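Local coordinates for protein kappa-carrageenase (Pseudoalteromonas carrageenovora, PDB 1DYP) that hydrolyses internal beta-1,4 linkages between D-galactose 4-sulfate and 3,6-anhydro-D-galactose in kappa-carrageenan, here represented by its family 16 catalytic domain, at residues S86-Y100 with N218-Q231. The protein carries 1 engineered substitution. Sequence-based numbering, arbitrary orientation.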
loop_
_atom_site.group_PDB
_atom_site.type_symbol
_atom_site.label_atom_id
_atom_site.label_comp_id
_atom_site.label_asym_id
_atom_site.label_seq_id
_atom_site.Cartn_x
_atom_site.Cartn_y
_atom_site.Cartn_z
ATOM N N SER A 86 -2.426 3.206 13.504
ATOM C CA SER A 86 -2.353 1.958 12.765
ATOM C C SER A 86 -0.932 1.446 12.629
ATOM O O SER A 86 0.003 2.024 13.188
ATOM C CB SER A 86 -2.990 2.120 11.386
ATOM O OG SER A 86 -3.288 0.851 10.833
ATOM N N GLY A 87 -0.782 0.361 11.879
ATOM C CA GLY A 87 0.521 -0.249 11.697
ATOM C C GLY A 87 1.041 -0.222 10.276
ATOM O O GLY A 87 0.279 -0.263 9.308
ATOM N N VAL A 88 2.361 -0.161 10.164
ATOM C CA VAL A 88 3.030 -0.121 8.874
ATOM C C VAL A 88 4.398 -0.784 8.951
ATOM O O VAL A 88 5.033 -0.818 10.011
ATOM C CB VAL A 88 3.226 1.344 8.396
ATOM C CG1 VAL A 88 4.046 2.117 9.424
ATOM C CG2 VAL A 88 3.917 1.372 7.033
ATOM N N ALA A 89 4.822 -1.337 7.822
ATOM C CA ALA A 89 6.134 -1.958 7.682
ATOM C C ALA A 89 6.595 -1.468 6.314
ATOM O O ALA A 89 6.072 -1.894 5.284
ATOM C CB ALA A 89 6.024 -3.479 7.701
ATOM N N LYS A 90 7.553 -0.546 6.311
ATOM C CA LYS A 90 8.075 0.034 5.074
ATOM C C LYS A 90 9.537 -0.367 4.916
ATOM O O LYS A 90 10.357 -0.082 5.787
ATOM C CB LYS A 90 7.951 1.557 5.145
ATOM C CG LYS A 90 8.484 2.322 3.942
ATOM C CD LYS A 90 8.478 3.815 4.256
ATOM C CE LYS A 90 9.012 4.667 3.117
ATOM N NZ LYS A 90 9.004 6.114 3.510
ATOM N N SER A 91 9.871 -1.022 3.809
ATOM C CA SER A 91 11.250 -1.452 3.610
ATOM C C SER A 91 12.175 -0.256 3.500
ATOM O O SER A 91 11.837 0.749 2.874
ATOM C CB SER A 91 11.385 -2.328 2.356
ATOM O OG SER A 91 11.279 -1.570 1.160
ATOM N N ARG A 92 13.340 -0.358 4.125
ATOM C CA ARG A 92 14.296 0.731 4.053
ATOM C C ARG A 92 14.922 0.715 2.662
ATOM O O ARG A 92 15.254 1.764 2.107
ATOM C CB ARG A 92 15.355 0.580 5.146
ATOM C CG ARG A 92 14.766 0.705 6.548
ATOM C CD ARG A 92 15.830 0.594 7.627
ATOM N NE ARG A 92 15.243 0.462 8.960
ATOM C CZ ARG A 92 14.621 1.440 9.612
ATOM N NH1 ARG A 92 14.498 2.639 9.061
ATOM N NH2 ARG A 92 14.117 1.215 10.818
ATOM N N ALA A 93 15.060 -0.480 2.097
ATOM C CA ALA A 93 15.620 -0.634 0.759
ATOM C C ALA A 93 14.570 -0.260 -0.283
ATOM O O ALA A 93 13.367 -0.344 -0.028
ATOM C CB ALA A 93 16.074 -2.070 0.546
ATOM N N THR A 94 15.032 0.150 -1.459
ATOM C CA THR A 94 14.131 0.536 -2.534
ATOM C C THR A 94 14.415 -0.265 -3.792
ATOM O O THR A 94 15.437 -0.943 -3.899
ATOM C CB THR A 94 14.277 2.030 -2.899
ATOM O OG1 THR A 94 15.575 2.257 -3.465
ATOM C CG2 THR A 94 14.098 2.906 -1.668
ATOM N N GLY A 95 13.495 -0.181 -4.744
ATOM C CA GLY A 95 13.658 -0.877 -6.003
ATOM C C GLY A 95 12.492 -0.564 -6.917
ATOM O O GLY A 95 11.650 0.277 -6.593
ATOM N N ASN A 96 12.451 -1.221 -8.069
ATOM C CA ASN A 96 11.354 -1.016 -9.000
ATOM C C ASN A 96 10.952 -2.300 -9.708
ATOM O O ASN A 96 9.935 -2.901 -9.372
ATOM C CB ASN A 96 11.675 0.088 -10.030
ATOM C CG ASN A 96 13.103 0.032 -10.553
ATOM O OD1 ASN A 96 13.711 -1.033 -10.647
ATOM N ND2 ASN A 96 13.635 1.195 -10.918
ATOM N N TYR A 97 11.752 -2.738 -10.671
ATOM C CA TYR A 97 11.430 -3.945 -11.418
ATOM C C TYR A 97 11.614 -5.218 -10.607
ATOM O O TYR A 97 12.534 -5.331 -9.793
ATOM C CB TYR A 97 12.275 -4.004 -12.691
ATOM C CG TYR A 97 12.354 -2.664 -13.378
ATOM C CD1 TYR A 97 11.202 -1.918 -13.620
ATOM C CD2 TYR A 97 13.584 -2.108 -13.722
ATOM C CE1 TYR A 97 11.269 -0.645 -14.176
ATOM C CE2 TYR A 97 13.664 -0.834 -14.282
ATOM C CZ TYR A 97 12.504 -0.109 -14.502
ATOM O OH TYR A 97 12.573 1.165 -15.015
ATOM N N GLY A 98 10.719 -6.172 -10.832
ATOM C CA GLY A 98 10.787 -7.440 -10.132
ATOM C C GLY A 98 9.406 -7.982 -9.838
ATOM O O GLY A 98 8.397 -7.334 -10.127
ATOM N N TYR A 99 9.356 -9.184 -9.279
ATOM C CA TYR A 99 8.081 -9.784 -8.928
ATOM C C TYR A 99 7.934 -9.679 -7.419
ATOM O O TYR A 99 8.848 -10.037 -6.671
ATOM C CB TYR A 99 8.023 -11.248 -9.347
ATOM C CG TYR A 99 6.678 -11.857 -9.049
ATOM C CD1 TYR A 99 5.557 -11.515 -9.806
ATOM C CD2 TYR A 99 6.507 -12.725 -7.974
ATOM C CE1 TYR A 99 4.301 -12.022 -9.499
ATOM C CE2 TYR A 99 5.256 -13.234 -7.657
ATOM C CZ TYR A 99 4.158 -12.878 -8.424
ATOM O OH TYR A 99 2.918 -13.374 -8.113
ATOM N N TYR A 100 6.784 -9.177 -6.982
ATOM C CA TYR A 100 6.504 -8.992 -5.564
ATOM C C TYR A 100 5.287 -9.801 -5.165
ATOM O O TYR A 100 4.318 -9.883 -5.913
ATOM C CB TYR A 100 6.212 -7.523 -5.263
ATOM C CG TYR A 100 7.276 -6.550 -5.701
ATOM C CD1 TYR A 100 7.429 -6.205 -7.046
ATOM C CD2 TYR A 100 8.100 -5.932 -4.765
ATOM C CE1 TYR A 100 8.374 -5.261 -7.441
ATOM C CE2 TYR A 100 9.044 -4.992 -5.146
ATOM C CZ TYR A 100 9.174 -4.658 -6.482
ATOM O OH TYR A 100 10.085 -3.701 -6.853
ATOM N N ASN A 218 3.815 0.404 -18.051
ATOM C CA ASN A 218 4.573 1.124 -17.045
ATOM C C ASN A 218 5.030 2.452 -17.620
ATOM O O ASN A 218 6.149 2.575 -18.121
ATOM C CB ASN A 218 5.786 0.323 -16.585
ATOM C CG ASN A 218 6.466 0.962 -15.400
ATOM O OD1 ASN A 218 6.216 2.127 -15.095
ATOM N ND2 ASN A 218 7.332 0.214 -14.729
ATOM N N LEU A 219 4.150 3.440 -17.539
ATOM C CA LEU A 219 4.430 4.767 -18.060
ATOM C C LEU A 219 5.162 5.651 -17.067
ATOM O O LEU A 219 6.102 6.363 -17.435
ATOM C CB LEU A 219 3.122 5.462 -18.441
ATOM C CG LEU A 219 2.189 4.744 -19.415
ATOM C CD1 LEU A 219 0.882 5.512 -19.516
ATOM C CD2 LEU A 219 2.854 4.620 -20.774
ATOM N N TYR A 220 4.737 5.595 -15.810
ATOM C CA TYR A 220 5.303 6.460 -14.780
ATOM C C TYR A 220 5.749 5.770 -13.498
ATOM O O TYR A 220 5.750 6.391 -12.438
ATOM C CB TYR A 220 4.265 7.524 -14.415
ATOM C CG TYR A 220 3.559 8.122 -15.609
ATOM C CD1 TYR A 220 4.267 8.832 -16.574
ATOM C CD2 TYR A 220 2.180 7.971 -15.781
ATOM C CE1 TYR A 220 3.627 9.378 -17.679
ATOM C CE2 TYR A 220 1.529 8.517 -16.887
ATOM C CZ TYR A 220 2.261 9.219 -17.831
ATOM O OH TYR A 220 1.635 9.773 -18.925
ATOM N N TRP A 221 6.147 4.508 -13.585
ATOM C CA TRP A 221 6.552 3.789 -12.386
ATOM C C TRP A 221 7.936 3.158 -12.498
ATOM O O TRP A 221 8.102 1.943 -12.371
ATOM C CB TRP A 221 5.466 2.758 -12.052
ATOM C CG TRP A 221 4.151 3.451 -11.828
ATOM C CD1 TRP A 221 3.735 4.059 -10.676
ATOM C CD2 TRP A 221 3.170 3.776 -12.824
ATOM N NE1 TRP A 221 2.569 4.754 -10.896
ATOM C CE2 TRP A 221 2.200 4.597 -12.207
ATOM C CE3 TRP A 221 3.021 3.456 -14.182
ATOM C CZ2 TRP A 221 1.097 5.108 -12.900
ATOM C CZ3 TRP A 221 1.921 3.964 -14.872
ATOM C CH2 TRP A 221 0.975 4.781 -14.228
ATOM N N HIS A 222 8.933 4.007 -12.734
ATOM C CA HIS A 222 10.314 3.555 -12.862
ATOM C C HIS A 222 11.192 4.094 -11.734
ATOM O O HIS A 222 12.390 3.803 -11.674
ATOM C CB HIS A 222 10.897 3.988 -14.212
ATOM C CG HIS A 222 10.095 3.532 -15.390
ATOM N ND1 HIS A 222 9.113 4.308 -15.966
ATOM C CD2 HIS A 222 10.109 2.368 -16.081
ATOM C CE1 HIS A 222 8.556 3.642 -16.961
ATOM N NE2 HIS A 222 9.140 2.461 -17.051
ATOM N N ARG A 223 10.599 4.883 -10.845
ATOM C CA ARG A 223 11.339 5.440 -9.721
ATOM C C ARG A 223 11.606 4.378 -8.664
ATOM O O ARG A 223 10.998 3.308 -8.673
ATOM C CB ARG A 223 10.562 6.597 -9.085
ATOM C CG ARG A 223 10.550 7.869 -9.913
ATOM C CD ARG A 223 9.692 8.942 -9.267
ATOM N NE ARG A 223 10.168 9.319 -7.937
ATOM C CZ ARG A 223 11.259 10.040 -7.699
ATOM N NH1 ARG A 223 12.008 10.475 -8.704
ATOM N NH2 ARG A 223 11.594 10.337 -6.450
ATOM N N GLN A 224 12.533 4.685 -7.761
ATOM C CA GLN A 224 12.884 3.791 -6.668
ATOM C C GLN A 224 11.761 3.863 -5.645
ATOM O O GLN A 224 11.423 4.946 -5.161
ATOM C CB GLN A 224 14.199 4.241 -6.033
ATOM C CG GLN A 224 15.419 3.995 -6.897
ATOM C CD GLN A 224 15.685 2.521 -7.090
ATOM O OE1 GLN A 224 15.706 1.754 -6.126
ATOM N NE2 GLN A 224 15.887 2.110 -8.336
HETATM N N MSE A 225 11.189 2.712 -5.309
HETATM C CA MSE A 225 10.078 2.675 -4.371
HETATM C C MSE A 225 10.314 1.741 -3.191
HETATM O O MSE A 225 10.921 0.681 -3.337
HETATM C CB MSE A 225 8.809 2.254 -5.116
HETATM C CG MSE A 225 8.494 3.147 -6.312
HETATM SE SE MSE A 225 7.095 2.469 -7.471
HETATM C CE MSE A 225 8.182 1.292 -8.545
ATOM N N ASN A 226 9.838 2.160 -2.021
ATOM C CA ASN A 226 9.958 1.368 -0.800
ATOM C C ASN A 226 8.765 0.434 -0.704
ATOM O O ASN A 226 7.621 0.873 -0.805
ATOM C CB ASN A 226 9.986 2.264 0.443
ATOM C CG ASN A 226 11.160 3.214 0.448
ATOM O OD1 ASN A 226 11.156 4.231 -0.253
ATOM N ND2 ASN A 226 12.183 2.884 1.230
ATOM N N LEU A 227 9.035 -0.853 -0.506
ATOM C CA LEU A 227 7.975 -1.850 -0.403
ATOM C C LEU A 227 7.283 -1.690 0.942
ATOM O O LEU A 227 7.931 -1.703 1.990
ATOM C CB LEU A 227 8.562 -3.249 -0.536
ATOM C CG LEU A 227 7.532 -4.349 -0.781
ATOM C CD1 LEU A 227 6.720 -4.037 -2.039
ATOM C CD2 LEU A 227 8.266 -5.675 -0.921
ATOM N N THR A 228 5.961 -1.574 0.910
ATOM C CA THR A 228 5.210 -1.327 2.129
ATOM C C THR A 228 3.974 -2.186 2.378
ATOM O O THR A 228 3.240 -2.541 1.460
ATOM C CB THR A 228 4.779 0.157 2.149
ATOM O OG1 THR A 228 5.905 0.976 1.808
ATOM C CG2 THR A 228 4.264 0.566 3.517
ATOM N N LEU A 229 3.771 -2.517 3.648
ATOM C CA LEU A 229 2.606 -3.264 4.103
ATOM C C LEU A 229 2.019 -2.329 5.156
ATOM O O LEU A 229 2.722 -1.897 6.070
ATOM C CB LEU A 229 3.024 -4.593 4.737
ATOM C CG LEU A 229 3.545 -5.644 3.751
ATOM C CD1 LEU A 229 4.397 -6.676 4.477
ATOM C CD2 LEU A 229 2.366 -6.299 3.046
ATOM N N SER A 230 0.747 -1.981 5.020
ATOM C CA SER A 230 0.147 -1.070 5.983
ATOM C C SER A 230 -1.358 -1.171 5.951
ATOM O O SER A 230 -1.931 -1.687 5.001
ATOM C CB SER A 230 0.554 0.373 5.667
ATOM O OG SER A 230 0.074 0.762 4.389
ATOM N N GLN A 231 -1.996 -0.680 7.003
ATOM C CA GLN A 231 -3.447 -0.700 7.059
ATOM C C GLN A 231 -3.937 0.722 7.279
ATOM O O GLN A 231 -3.588 1.367 8.268
ATOM C CB GLN A 231 -3.930 -1.621 8.178
ATOM C CG GLN A 231 -5.440 -1.744 8.236
ATOM C CD GLN A 231 -5.889 -2.980 8.975
ATOM O OE1 GLN A 231 -5.903 -4.079 8.417
ATOM N NE2 GLN A 231 -6.250 -2.812 10.241
HETATM O O HOH W 1 10.000 -2.000 -3.816
#
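N226 has its amide sandwiched beside the corner at R92 and A93, with CG2 of T94 over one face and CE of K90 over the opposite face, 3.7 Å from CG of N226. Its ND2 donates to O of S91 over 2.7 Å, a nearly straight bond (170°) lying in both the amide and the carbonyl plane, which fixes the rotation of the amide. Where the first strand turns away, this side chain thus takes over from backbone pairing. S91 completes the exchange: with chi1 at 73°, OG sits between its own N and carbonyl carbon, accepts from N of L227 at 2.9 Å and donates to O of A93.

Before the corner, 88-91 runs antiparallel to 225-231. A89 and L229 form a hydrogen-bonded pair; on the opposite face, CG2 of V88 meets CG2 of T228 at 3.6 Å, and extended K90 passes across T228 and N226 to reach E36 and Y120. After it, G95 pairs with M225, and OG1 of T94 donates to a lone pair of OE1 of Q224 (2.7 Å). ND2 of N96 reaches O of H222 at 3.0 Å from above the carbonyl plane. CD1 of L227 packs on CD2 of the Y100 ring at 3.6 Å.

In the loop leading into H222, OD1 of N218 accepts from N of W221 in an Asx motif; the side chain of W221, whose NE1 bonds to O of H157, lies about 5 Å from that of the nucleophile, E137. Strand 225-233 pairs with 75-95 here and with 113-120 as well, which places it between them in the curved beta-sandwich (jelly roll) typical of glycoside hydrolase family 16.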